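Local coordinates for protein tyrosine--tRNA ligase, mitochondrial (Coccidioides posadasii, PDB 5IJX) that probably attaches L-tyrosine to mitochondrial tRNA(Tyr) at the expense of ATP, as a class I aminoacyl-tRNA synthetase, at residues 12-17 with 158-163; 77-82 with 137-142; 325-330 with 343-348. All blocks are in the same frame, centred on the assembly; numbering follows the deposited sequence.

How the interactions relate
The three contacts lie in different parts of one chain and do not touch each other. Interaction 2 is buried. It joins the HIGH-motif loop to helix 126-154, and its chemistry is mainly polar, with a leucine pair alongside: a glutamine side chain binds the loop through two hydrogen bonds. Interaction 1 is a surface contact, where an arginine of the N-terminal helix 7-31 lies flat on a tryptophan with no hydrogen bond across. Interaction 3 is partly buried and apolar, with one selenomethionine packing between two neighbouring helices. Interactions 1 and 2 share no helix, although the 158-163 loop follows helix 126-154. Interactions 2 and 3 come within about 6 Å at their nearest atoms.

Interaction 1: 12-17 with 158-163; sequences LRRTAE and WEWAWR
Arg14 and Thr15, on one turn of helix 7-31, meet Trp160 in the irregular segment 158-163. The backbones stay well apart, with Thr15 CA and Ala161 CA the nearest pair at 7.7 Å. The indole of Trp160 bridges the interval. Its CG is anti to the backbone N (chi1 177°), and the ring reaches toward the helix. Arg14 lies along one face of this indole. Its CB sits over the six-membered ring, 3.5 Å from the ring centroid, in a CH-pi contact. The chain then bends at chi2 and chi3 and carries the guanidinium over the five-membered ring. There it stacks flat on the indole, with the two planes only 3° apart. Arg14 CZ is 4.5 Å from the centroid of the five-membered ring, so the stack is also a cation-pi contact. Thr15 adds a looser touch, with OG1 4.1 Å from Trp160 CH2; this hydroxyl is hydrogen-bonded to His11 O in its own helix. The ring of His11 also meets that of Trp160. On the other side of the indole from Arg14, Arg163 NH1 makes a weak hydrogen bond to Trp160 O. No hydrogen bond crosses between the two segments. The arrangement is a surface arginine-tryptophan stack, and it packs the N-terminal helix against the loop that leads into strand 164-168, outermost in this chain's sheet of the Rossmann-fold catalytic domain.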
loop_
_atom_site.group_PDB
_atom_site.type_symbol
_atom_site.label_atom_id
_atom_site.label_comp_id
_atom_site.label_asym_id
_atom_site.label_seq_id
_atom_site.Cartn_x
_atom_site.Cartn_y
_atom_site.Cartn_z
ATOM N N LEU A 12 22.424 -31.046 -0.713
ATOM C CA LEU A 12 21.396 -31.659 -1.546
ATOM C C LEU A 12 21.198 -33.127 -1.186
ATOM O O LEU A 12 20.060 -33.602 -1.088
ATOM C CB LEU A 12 21.756 -31.504 -3.023
ATOM C CG LEU A 12 21.525 -30.101 -3.591
ATOM N N ARG A 13 22.294 -33.862 -0.979
ATOM C CA ARG A 13 22.180 -35.251 -0.544
ATOM C C ARG A 13 21.370 -35.349 0.743
ATOM O O ARG A 13 20.388 -36.097 0.820
ATOM C CB ARG A 13 23.570 -35.856 -0.349
ATOM C CG ARG A 13 23.557 -37.274 0.214
ATOM C CD ARG A 13 24.965 -37.814 0.403
ATOM N NE ARG A 13 25.711 -37.064 1.410
ATOM C CZ ARG A 13 25.683 -37.317 2.715
ATOM N NH1 ARG A 13 24.942 -38.307 3.197
ATOM N NH2 ARG A 13 26.401 -36.574 3.545
ATOM N N ARG A 14 21.778 -34.600 1.771
ATOM C CA ARG A 14 21.036 -34.583 3.029
ATOM C C ARG A 14 19.552 -34.337 2.786
ATOM O O ARG A 14 18.695 -35.047 3.323
ATOM C CB ARG A 14 21.611 -33.512 3.958
ATOM C CG ARG A 14 23.056 -33.745 4.384
ATOM C CD ARG A 14 23.157 -34.572 5.656
ATOM N NE ARG A 14 24.254 -34.114 6.505
ATOM C CZ ARG A 14 24.481 -34.549 7.740
ATOM N NH1 ARG A 14 23.688 -35.462 8.286
ATOM N NH2 ARG A 14 25.503 -34.068 8.433
ATOM N N THR A 15 19.235 -33.324 1.978
ATOM C CA THR A 15 17.845 -33.040 1.637
ATOM C C THR A 15 17.155 -34.283 1.092
ATOM O O THR A 15 16.052 -34.639 1.525
ATOM C CB THR A 15 17.786 -31.901 0.617
ATOM O OG1 THR A 15 18.336 -30.709 1.193
ATOM C CG2 THR A 15 16.354 -31.634 0.185
ATOM N N ALA A 16 17.794 -34.957 0.134
ATOM C CA ALA A 16 17.207 -36.163 -0.438
ATOM C C ALA A 16 16.928 -37.199 0.644
ATOM O O ALA A 16 15.836 -37.775 0.699
ATOM C CB ALA A 16 18.131 -36.736 -1.513
ATOM N N GLU A 17 17.904 -37.443 1.522
ATOM C CA GLU A 17 17.700 -38.397 2.608
ATOM C C GLU A 17 16.490 -38.011 3.454
ATOM O O GLU A 17 15.647 -38.857 3.777
ATOM C CB GLU A 17 18.960 -38.479 3.471
ATOM C CG GLU A 17 20.146 -39.116 2.766
ATOM C CD GLU A 17 21.404 -39.109 3.612
ATOM O OE1 GLU A 17 21.388 -38.495 4.699
ATOM O OE2 GLU A 17 22.410 -39.718 3.189
ATOM N N TRP A 158 16.864 -35.017 18.094
ATOM C CA TRP A 158 17.224 -33.915 17.211
ATOM C C TRP A 158 17.871 -34.450 15.941
ATOM O O TRP A 158 18.768 -35.297 15.994
ATOM C CB TRP A 158 18.176 -32.957 17.928
ATOM C CG TRP A 158 18.521 -31.742 17.123
ATOM C CD1 TRP A 158 17.964 -30.502 17.237
ATOM C CD2 TRP A 158 19.497 -31.650 16.078
ATOM N NE1 TRP A 158 18.535 -29.643 16.329
ATOM C CE2 TRP A 158 19.478 -30.324 15.605
ATOM C CE3 TRP A 158 20.385 -32.562 15.497
ATOM C CZ2 TRP A 158 20.312 -29.884 14.580
ATOM C CZ3 TRP A 158 21.210 -32.125 14.479
ATOM C CH2 TRP A 158 21.169 -30.798 14.032
ATOM N N GLU A 159 17.418 -33.949 14.797
ATOM C CA GLU A 159 17.916 -34.370 13.497
ATOM C C GLU A 159 18.415 -33.164 12.716
ATOM O O GLU A 159 18.166 -32.008 13.071
ATOM C CB GLU A 159 16.828 -35.096 12.695
ATOM C CG GLU A 159 16.515 -36.491 13.188
ATOM C CD GLU A 159 15.260 -37.056 12.554
ATOM O OE1 GLU A 159 14.615 -37.926 13.176
ATOM O OE2 GLU A 159 14.915 -36.622 11.435
ATOM N N TRP A 160 19.132 -33.454 11.630
ATOM C CA TRP A 160 19.600 -32.395 10.746
ATOM C C TRP A 160 18.445 -31.744 9.995
ATOM O O TRP A 160 18.535 -30.569 9.621
ATOM C CB TRP A 160 20.625 -32.963 9.763
ATOM C CG TRP A 160 21.114 -31.980 8.753
ATOM C CD1 TRP A 160 22.202 -31.165 8.862
ATOM C CD2 TRP A 160 20.535 -31.709 7.470
ATOM N NE1 TRP A 160 22.337 -30.402 7.728
ATOM C CE2 TRP A 160 21.326 -30.717 6.858
ATOM C CE3 TRP A 160 19.426 -32.208 6.781
ATOM C CZ2 TRP A 160 21.043 -30.214 5.590
ATOM C CZ3 TRP A 160 19.145 -31.706 5.522
ATOM C CH2 TRP A 160 19.951 -30.721 4.939
ATOM N N ALA A 161 17.357 -32.482 9.772
ATOM C CA ALA A 161 16.214 -31.958 9.035
ATOM C C ALA A 161 15.363 -31.000 9.854
ATOM O O ALA A 161 14.535 -30.287 9.277
ATOM C CB ALA A 161 15.340 -33.112 8.536
ATOM N N TRP A 162 15.539 -30.964 11.174
ATOM C CA TRP A 162 14.774 -30.041 11.999
ATOM C C TRP A 162 15.089 -28.604 11.607
ATOM O O TRP A 162 16.250 -28.236 11.409
ATOM C CB TRP A 162 15.088 -30.259 13.479
ATOM C CG TRP A 162 14.511 -31.523 14.040
ATOM C CD1 TRP A 162 14.057 -32.603 13.338
ATOM C CD2 TRP A 162 14.318 -31.834 15.425
ATOM N NE1 TRP A 162 13.597 -33.568 14.202
ATOM C CE2 TRP A 162 13.746 -33.120 15.488
ATOM C CE3 TRP A 162 14.575 -31.150 16.617
ATOM C CZ2 TRP A 162 13.426 -33.735 16.695
ATOM C CZ3 TRP A 162 14.257 -31.763 17.815
ATOM C CH2 TRP A 162 13.688 -33.042 17.846
ATOM N N ARG A 163 14.042 -27.790 11.495
ATOM C CA ARG A 163 14.172 -26.407 11.062
ATOM C C ARG A 163 13.431 -25.507 12.037
ATOM O O ARG A 163 12.281 -25.780 12.398
ATOM C CB ARG A 163 13.632 -26.219 9.639
ATOM C CG ARG A 163 14.397 -26.996 8.577
ATOM C CD ARG A 163 15.694 -26.302 8.194
ATOM N NE ARG A 163 16.311 -26.915 7.018
ATOM C CZ ARG A 163 17.215 -27.891 7.055
ATOM N NH1 ARG A 163 17.631 -28.385 8.213
ATOM N NH2 ARG A 163 17.708 -28.374 5.923
#

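Interaction 2: 77-82 with 137-142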
loop_
_atom_site.group_PDB
_atom_site.type_symbol
_atom_site.label_atom_id
_atom_site.label_comp_id
_atom_site.label_asym_id
_atom_site.label_seq_id
_atom_site.Cartn_x
_atom_site.Cartn_y
_atom_site.Cartn_z
ATOM N N PRO A 77 4.323 -5.697 26.771
ATOM C CA PRO A 77 5.753 -5.712 27.109
ATOM C C PRO A 77 6.322 -7.115 27.213
ATOM O O PRO A 77 7.544 -7.284 27.114
ATOM C CB PRO A 77 5.794 -4.987 28.457
ATOM C CG PRO A 77 4.500 -5.381 29.089
ATOM C CD PRO A 77 3.494 -5.400 27.953
ATOM N N SER A 78 5.472 -8.123 27.400
ATOM C CA SER A 78 5.907 -9.507 27.468
ATOM C C SER A 78 4.797 -10.397 26.935
ATOM O O SER A 78 3.638 -9.987 26.832
ATOM C CB SER A 78 6.262 -9.924 28.898
ATOM O OG SER A 78 6.290 -11.338 29.011
ATOM N N LEU A 79 5.170 -11.625 26.595
ATOM C CA LEU A 79 4.185 -12.639 26.271
ATOM C C LEU A 79 3.461 -13.090 27.537
ATOM O O LEU A 79 3.952 -12.934 28.659
ATOM C CB LEU A 79 4.846 -13.845 25.602
ATOM C CG LEU A 79 5.575 -13.602 24.280
ATOM C CD1 LEU A 79 6.355 -14.847 23.881
ATOM C CD2 LEU A 79 4.594 -13.209 23.186
ATOM N N HIS A 80 2.272 -13.649 27.340
ATOM C CA HIS A 80 1.500 -14.274 28.399
ATOM C C HIS A 80 1.108 -15.668 27.934
ATOM O O HIS A 80 1.296 -16.030 26.769
ATOM C CB HIS A 80 0.259 -13.445 28.759
ATOM C CG HIS A 80 -0.514 -12.972 27.568
ATOM N ND1 HIS A 80 -1.622 -13.636 27.086
ATOM C CD2 HIS A 80 -0.336 -11.901 26.761
ATOM C CE1 HIS A 80 -2.093 -12.992 26.034
ATOM N NE2 HIS A 80 -1.331 -11.936 25.815
ATOM N N ILE A 81 0.562 -16.462 28.856
ATOM C CA ILE A 81 0.221 -17.834 28.513
ATOM C C ILE A 81 -0.772 -17.883 27.358
ATOM O O ILE A 81 -0.820 -18.880 26.630
ATOM C CB ILE A 81 -0.308 -18.579 29.761
ATOM C CG1 ILE A 81 -1.630 -17.980 30.248
ATOM C CG2 ILE A 81 0.742 -18.534 30.869
ATOM C CD1 ILE A 81 -2.234 -18.713 31.444
ATOM N N GLY A 82 -1.537 -16.809 27.143
ATOM C CA GLY A 82 -2.511 -16.805 26.063
ATOM C C GLY A 82 -1.895 -17.095 24.707
ATOM O O GLY A 82 -2.485 -17.802 23.886
ATOM N N HIS A 137 11.241 -10.576 21.509
ATOM C CA HIS A 137 12.260 -11.212 20.683
ATOM C C HIS A 137 13.158 -12.101 21.532
ATOM O O HIS A 137 13.449 -13.245 21.163
ATOM C CB HIS A 137 13.084 -10.150 19.956
ATOM C CG HIS A 137 14.082 -10.716 18.994
ATOM N ND1 HIS A 137 15.213 -11.389 19.403
ATOM C CD2 HIS A 137 14.117 -10.709 17.641
ATOM C CE1 HIS A 137 15.902 -11.773 18.343
ATOM N NE2 HIS A 137 15.259 -11.372 17.261
ATOM N N LEU A 138 13.606 -11.590 22.679
ATOM C CA LEU A 138 14.371 -12.421 23.600
ATOM C C LEU A 138 13.568 -13.650 24.018
ATOM O O LEU A 138 14.063 -14.784 23.957
ATOM C CB LEU A 138 14.777 -11.598 24.824
ATOM C CG LEU A 138 15.482 -12.363 25.943
ATOM C CD1 LEU A 138 16.737 -13.042 25.417
ATOM C CD2 LEU A 138 15.816 -11.427 27.093
ATOM N N GLN A 139 12.316 -13.441 24.432
ATOM C CA GLN A 139 11.512 -14.536 24.965
ATOM C C GLN A 139 11.319 -15.645 23.936
ATOM O O GLN A 139 11.310 -16.830 24.288
ATOM C CB GLN A 139 10.162 -14.001 25.443
ATOM C CG GLN A 139 10.254 -13.124 26.683
ATOM C CD GLN A 139 8.907 -12.600 27.130
ATOM O OE1 GLN A 139 7.952 -12.566 26.354
ATOM N NE2 GLN A 139 8.820 -12.191 28.391
ATOM N N LEU A 140 11.154 -15.286 22.661
ATOM C CA LEU A 140 10.977 -16.310 21.635
ATOM C C LEU A 140 12.307 -16.942 21.243
ATOM O O LEU A 140 12.375 -18.157 21.011
ATOM C CB LEU A 140 10.283 -15.718 20.407
ATOM C CG LEU A 140 8.780 -15.451 20.524
ATOM C CD1 LEU A 140 8.254 -14.859 19.229
ATOM C CD2 LEU A 140 8.006 -16.716 20.872
ATOM N N LYS A 141 13.373 -16.140 21.168
ATOM C CA LYS A 141 14.697 -16.701 20.920
ATOM C C LYS A 141 15.017 -17.799 21.927
ATOM O O LYS A 141 15.512 -18.870 21.554
ATOM C CB LYS A 141 15.768 -15.606 20.971
ATOM C CG LYS A 141 17.147 -16.081 20.515
ATOM C CD LYS A 141 18.238 -15.042 20.751
ATOM C CE LYS A 141 18.049 -13.809 19.885
ATOM N NZ LYS A 141 19.208 -12.879 19.982
ATOM N N ARG A 142 14.733 -17.556 23.211
ATOM C CA ARG A 142 14.975 -18.574 24.226
ATOM C C ARG A 142 13.881 -19.633 24.271
ATOM O O ARG A 142 14.137 -20.744 24.743
ATOM C CB ARG A 142 15.130 -17.929 25.610
ATOM C CG ARG A 142 13.888 -17.235 26.151
ATOM C CD ARG A 142 14.117 -16.700 27.562
ATOM N NE ARG A 142 15.290 -15.832 27.652
ATOM C CZ ARG A 142 15.603 -15.101 28.718
ATOM N NH1 ARG A 142 14.830 -15.121 29.795
ATOM N NH2 ARG A 142 16.691 -14.344 28.707
#
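The carboxamide of Gln139 meets the hydroxyl of Ser78 with its nitrogen and the backbone N-H of Leu79 with its oxygen. The oxygen end accepts a hydrogen bond from the backbone N-H of Leu79, with Leu79 N and Gln139 OE1 2.9 Å apart. This donor lies in the carbonyl plane, on a lone pair, and the bond is nearly straight at 171°. The nitrogen end gives a hydrogen to the serine: Gln139 NE2 to Ser78 OG is 2.7 Å. Ser78 OG lies almost exactly in the amide plane. Two bonds at opposite ends of the amide therefore fix its rotation. Gln139 reaches the loop because its chain is extended beyond CG (chi2 180°). Ser78 OG in turn donates to Leu79 O, 2.9 Å away, again on a lone pair in the carbonyl plane. One hydroxyl thus accepts from the helix and donates within its own loop. Residues 80-83 spell the HIGH motif of class I synthetases, so the glutamine holds the residues just ahead of this signature against helix 126-154. The side chain of Leu79 is about 9 Å from the bound tyrosine. Asp305 N makes a further, weak hydrogen bond to Ser78 OG, and Leu79 pairs through its backbone with Leu304. Leu79 and Gln139 run past each other in opposite directions. The apolar part of the contact is a leucine pair: Leu79 crosses Leu140 at about a right angle, and its CD1 lies 3.9 Å from Leu140 CD2. Leu140 also rests on Leu166 of strand 164-168.

Interaction 3: 325-330 with 343-348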
loop_
_atom_site.group_PDB
_atom_site.type_symbol
_atom_site.label_atom_id
_atom_site.label_comp_id
_atom_site.label_asym_id
_atom_site.label_seq_id
_atom_site.Cartn_x
_atom_site.Cartn_y
_atom_site.Cartn_z
ATOM N N ASP A 325 -10.623 -29.281 34.487
ATOM C CA ASP A 325 -9.908 -28.818 33.308
ATOM C C ASP A 325 -8.496 -29.369 33.177
ATOM O O ASP A 325 -7.878 -29.185 32.122
ATOM C CB ASP A 325 -9.838 -27.283 33.311
ATOM C CG ASP A 325 -11.206 -26.638 33.257
ATOM O OD1 ASP A 325 -12.106 -27.201 32.600
ATOM O OD2 ASP A 325 -11.381 -25.566 33.874
ATOM N N VAL A 326 -7.968 -30.040 34.202
ATOM C CA VAL A 326 -6.553 -30.386 34.200
ATOM C C VAL A 326 -6.201 -31.356 33.079
ATOM O O VAL A 326 -5.038 -31.426 32.672
ATOM C CB VAL A 326 -6.148 -30.953 35.577
ATOM C CG1 VAL A 326 -6.681 -32.362 35.766
ATOM C CG2 VAL A 326 -4.640 -30.910 35.740
ATOM N N GLU A 327 -7.173 -32.110 32.567
ATOM C CA GLU A 327 -6.890 -33.049 31.487
ATOM C C GLU A 327 -6.542 -32.291 30.211
ATOM O O GLU A 327 -5.410 -32.376 29.720
ATOM C CB GLU A 327 -8.081 -33.980 31.247
ATOM C CG GLU A 327 -7.684 -35.406 30.896
ATOM C CD GLU A 327 -8.831 -36.206 30.316
ATOM O OE1 GLU A 327 -9.603 -35.642 29.511
ATOM O OE2 GLU A 327 -8.967 -37.397 30.667
ATOM N N ARG A 328 -7.508 -31.545 29.669
ATOM C CA ARG A 328 -7.253 -30.757 28.469
ATOM C C ARG A 328 -6.036 -29.863 28.653
ATOM O O ARG A 328 -5.188 -29.759 27.758
ATOM C CB ARG A 328 -8.483 -29.918 28.120
ATOM N N TYR A 329 -5.928 -29.214 29.813
ATOM C CA TYR A 329 -4.790 -28.339 30.062
ATOM C C TYR A 329 -3.476 -29.107 29.973
ATOM O O TYR A 329 -2.505 -28.621 29.383
ATOM C CB TYR A 329 -4.944 -27.666 31.425
ATOM C CG TYR A 329 -5.710 -26.360 31.364
ATOM C CD1 TYR A 329 -5.136 -25.176 31.805
ATOM C CD2 TYR A 329 -7.001 -26.310 30.850
ATOM C CE1 TYR A 329 -5.828 -23.980 31.747
ATOM C CE2 TYR A 329 -7.701 -25.115 30.788
ATOM C CZ TYR A 329 -7.108 -23.955 31.237
ATOM O OH TYR A 329 -7.797 -22.763 31.178
ATOM N N LEU A 330 -3.432 -30.316 30.536
ATOM C CA LEU A 330 -2.224 -31.130 30.439
ATOM C C LEU A 330 -1.920 -31.492 28.992
ATOM O O LEU A 330 -0.763 -31.442 28.560
ATOM C CB LEU A 330 -2.371 -32.396 31.282
ATOM C CG LEU A 330 -1.964 -32.297 32.754
ATOM C CD1 LEU A 330 -2.411 -33.538 33.510
ATOM C CD2 LEU A 330 -0.459 -32.109 32.893
ATOM N N GLU A 343 -2.810 -42.489 32.732
ATOM C CA GLU A 343 -2.520 -43.103 34.023
ATOM C C GLU A 343 -2.436 -42.055 35.126
ATOM O O GLU A 343 -2.987 -42.251 36.216
ATOM C CB GLU A 343 -1.221 -43.905 33.940
ATOM N N LEU A 344 -1.752 -40.939 34.864
ATOM C CA LEU A 344 -1.626 -39.888 35.868
ATOM C C LEU A 344 -2.978 -39.356 36.323
ATOM O O LEU A 344 -3.078 -38.831 37.436
ATOM C CB LEU A 344 -0.784 -38.738 35.317
HETATM N N MSE A 345 -4.010 -39.477 35.496
HETATM C CA MSE A 345 -5.327 -38.943 35.820
HETATM C C MSE A 345 -6.098 -39.895 36.720
HETATM O O MSE A 345 -6.947 -39.471 37.501
HETATM C CB MSE A 345 -6.122 -38.673 34.543
HETATM C CG MSE A 345 -5.683 -37.430 33.786
HETATM SE SE MSE A 345 -5.862 -35.798 34.841
HETATM C CE MSE A 345 -7.799 -35.778 35.061
ATOM N N GLU A 346 -5.812 -41.189 36.597
ATOM C CA GLU A 346 -6.349 -42.152 37.551
ATOM C C GLU A 346 -5.607 -42.059 38.879
ATOM O O GLU A 346 -6.226 -41.969 39.949
ATOM C CB GLU A 346 -6.260 -43.563 36.972
ATOM C CG GLU A 346 -7.079 -43.757 35.705
ATOM C CD GLU A 346 -6.438 -44.729 34.735
ATOM O OE1 GLU A 346 -5.280 -45.138 34.967
ATOM O OE2 GLU A 346 -7.091 -45.087 33.732
ATOM N N GLU A 347 -4.270 -42.062 38.826
ATOM C CA GLU A 347 -3.478 -41.838 40.029
ATOM C C GLU A 347 -3.869 -40.536 40.715
ATOM O O GLU A 347 -3.755 -40.421 41.940
ATOM C CB GLU A 347 -1.989 -41.834 39.680
ATOM C CG GLU A 347 -1.070 -41.665 40.876
ATOM N N HIS A 348 -4.330 -39.548 39.944
ATOM C CA HIS A 348 -4.875 -38.331 40.535
ATOM C C HIS A 348 -6.276 -38.567 41.084
ATOM O O HIS A 348 -6.625 -38.049 42.152
ATOM C CB HIS A 348 -4.889 -37.207 39.497
ATOM C CG HIS A 348 -5.591 -35.968 39.955
ATOM N ND1 HIS A 348 -4.983 -35.014 40.743
ATOM C CD2 HIS A 348 -6.853 -35.527 39.739
ATOM C CE1 HIS A 348 -5.839 -34.038 40.990
ATOM N NE2 HIS A 348 -6.981 -34.326 40.392
#
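Met345, present as selenomethionine, reaches from helix 338-350 toward Val326, Glu327 and Leu330 on helix 326-333. Its CB starts out in the direction of the other helix. CG lies beside the backbone N of its own residue and meets the aliphatic part of Glu327, with Met345 CG 4.1 Å from Glu327 CG. The chain then turns at chi2 (-60°) and again at chi3 (-64°), so it is folded rather than extended. The first turn places the selenium against the valine: Met345 SE is 3.7 Å from Val326 CG1. Leu330, one turn after Val326, brings CD1 to 4.3 Å from Met345 SE. The second turn sets the methyl Met345 CE against Val326 CG1 at 3.7 Å, with Glu327 CG further off at 4.2 Å. Val326 and Met345 run past each other in opposite directions, while Glu327 crosses Met345 at a slant and contributes its CG. No hydrogen bond joins the two segments. Val326 and Leu330 are also in contact with helix 356-370, through Ala357 and Leu361, so their apolar surface is shared by a third helix. His348, three residues after Met345, touches Val356 and Gln358 of that helix. The axes of the two short segments are 11.4 Å apart at closest approach and run at 150°, close to antiparallel. With only a short connection between them, helices 326-333 and 338-350 form an antiparallel helical hairpin packed on helix 356-370. They probably belong to the alpha-helical domain that follows the catalytic domain in tyrosyl-tRNA synthetases and is associated with anticodon binding.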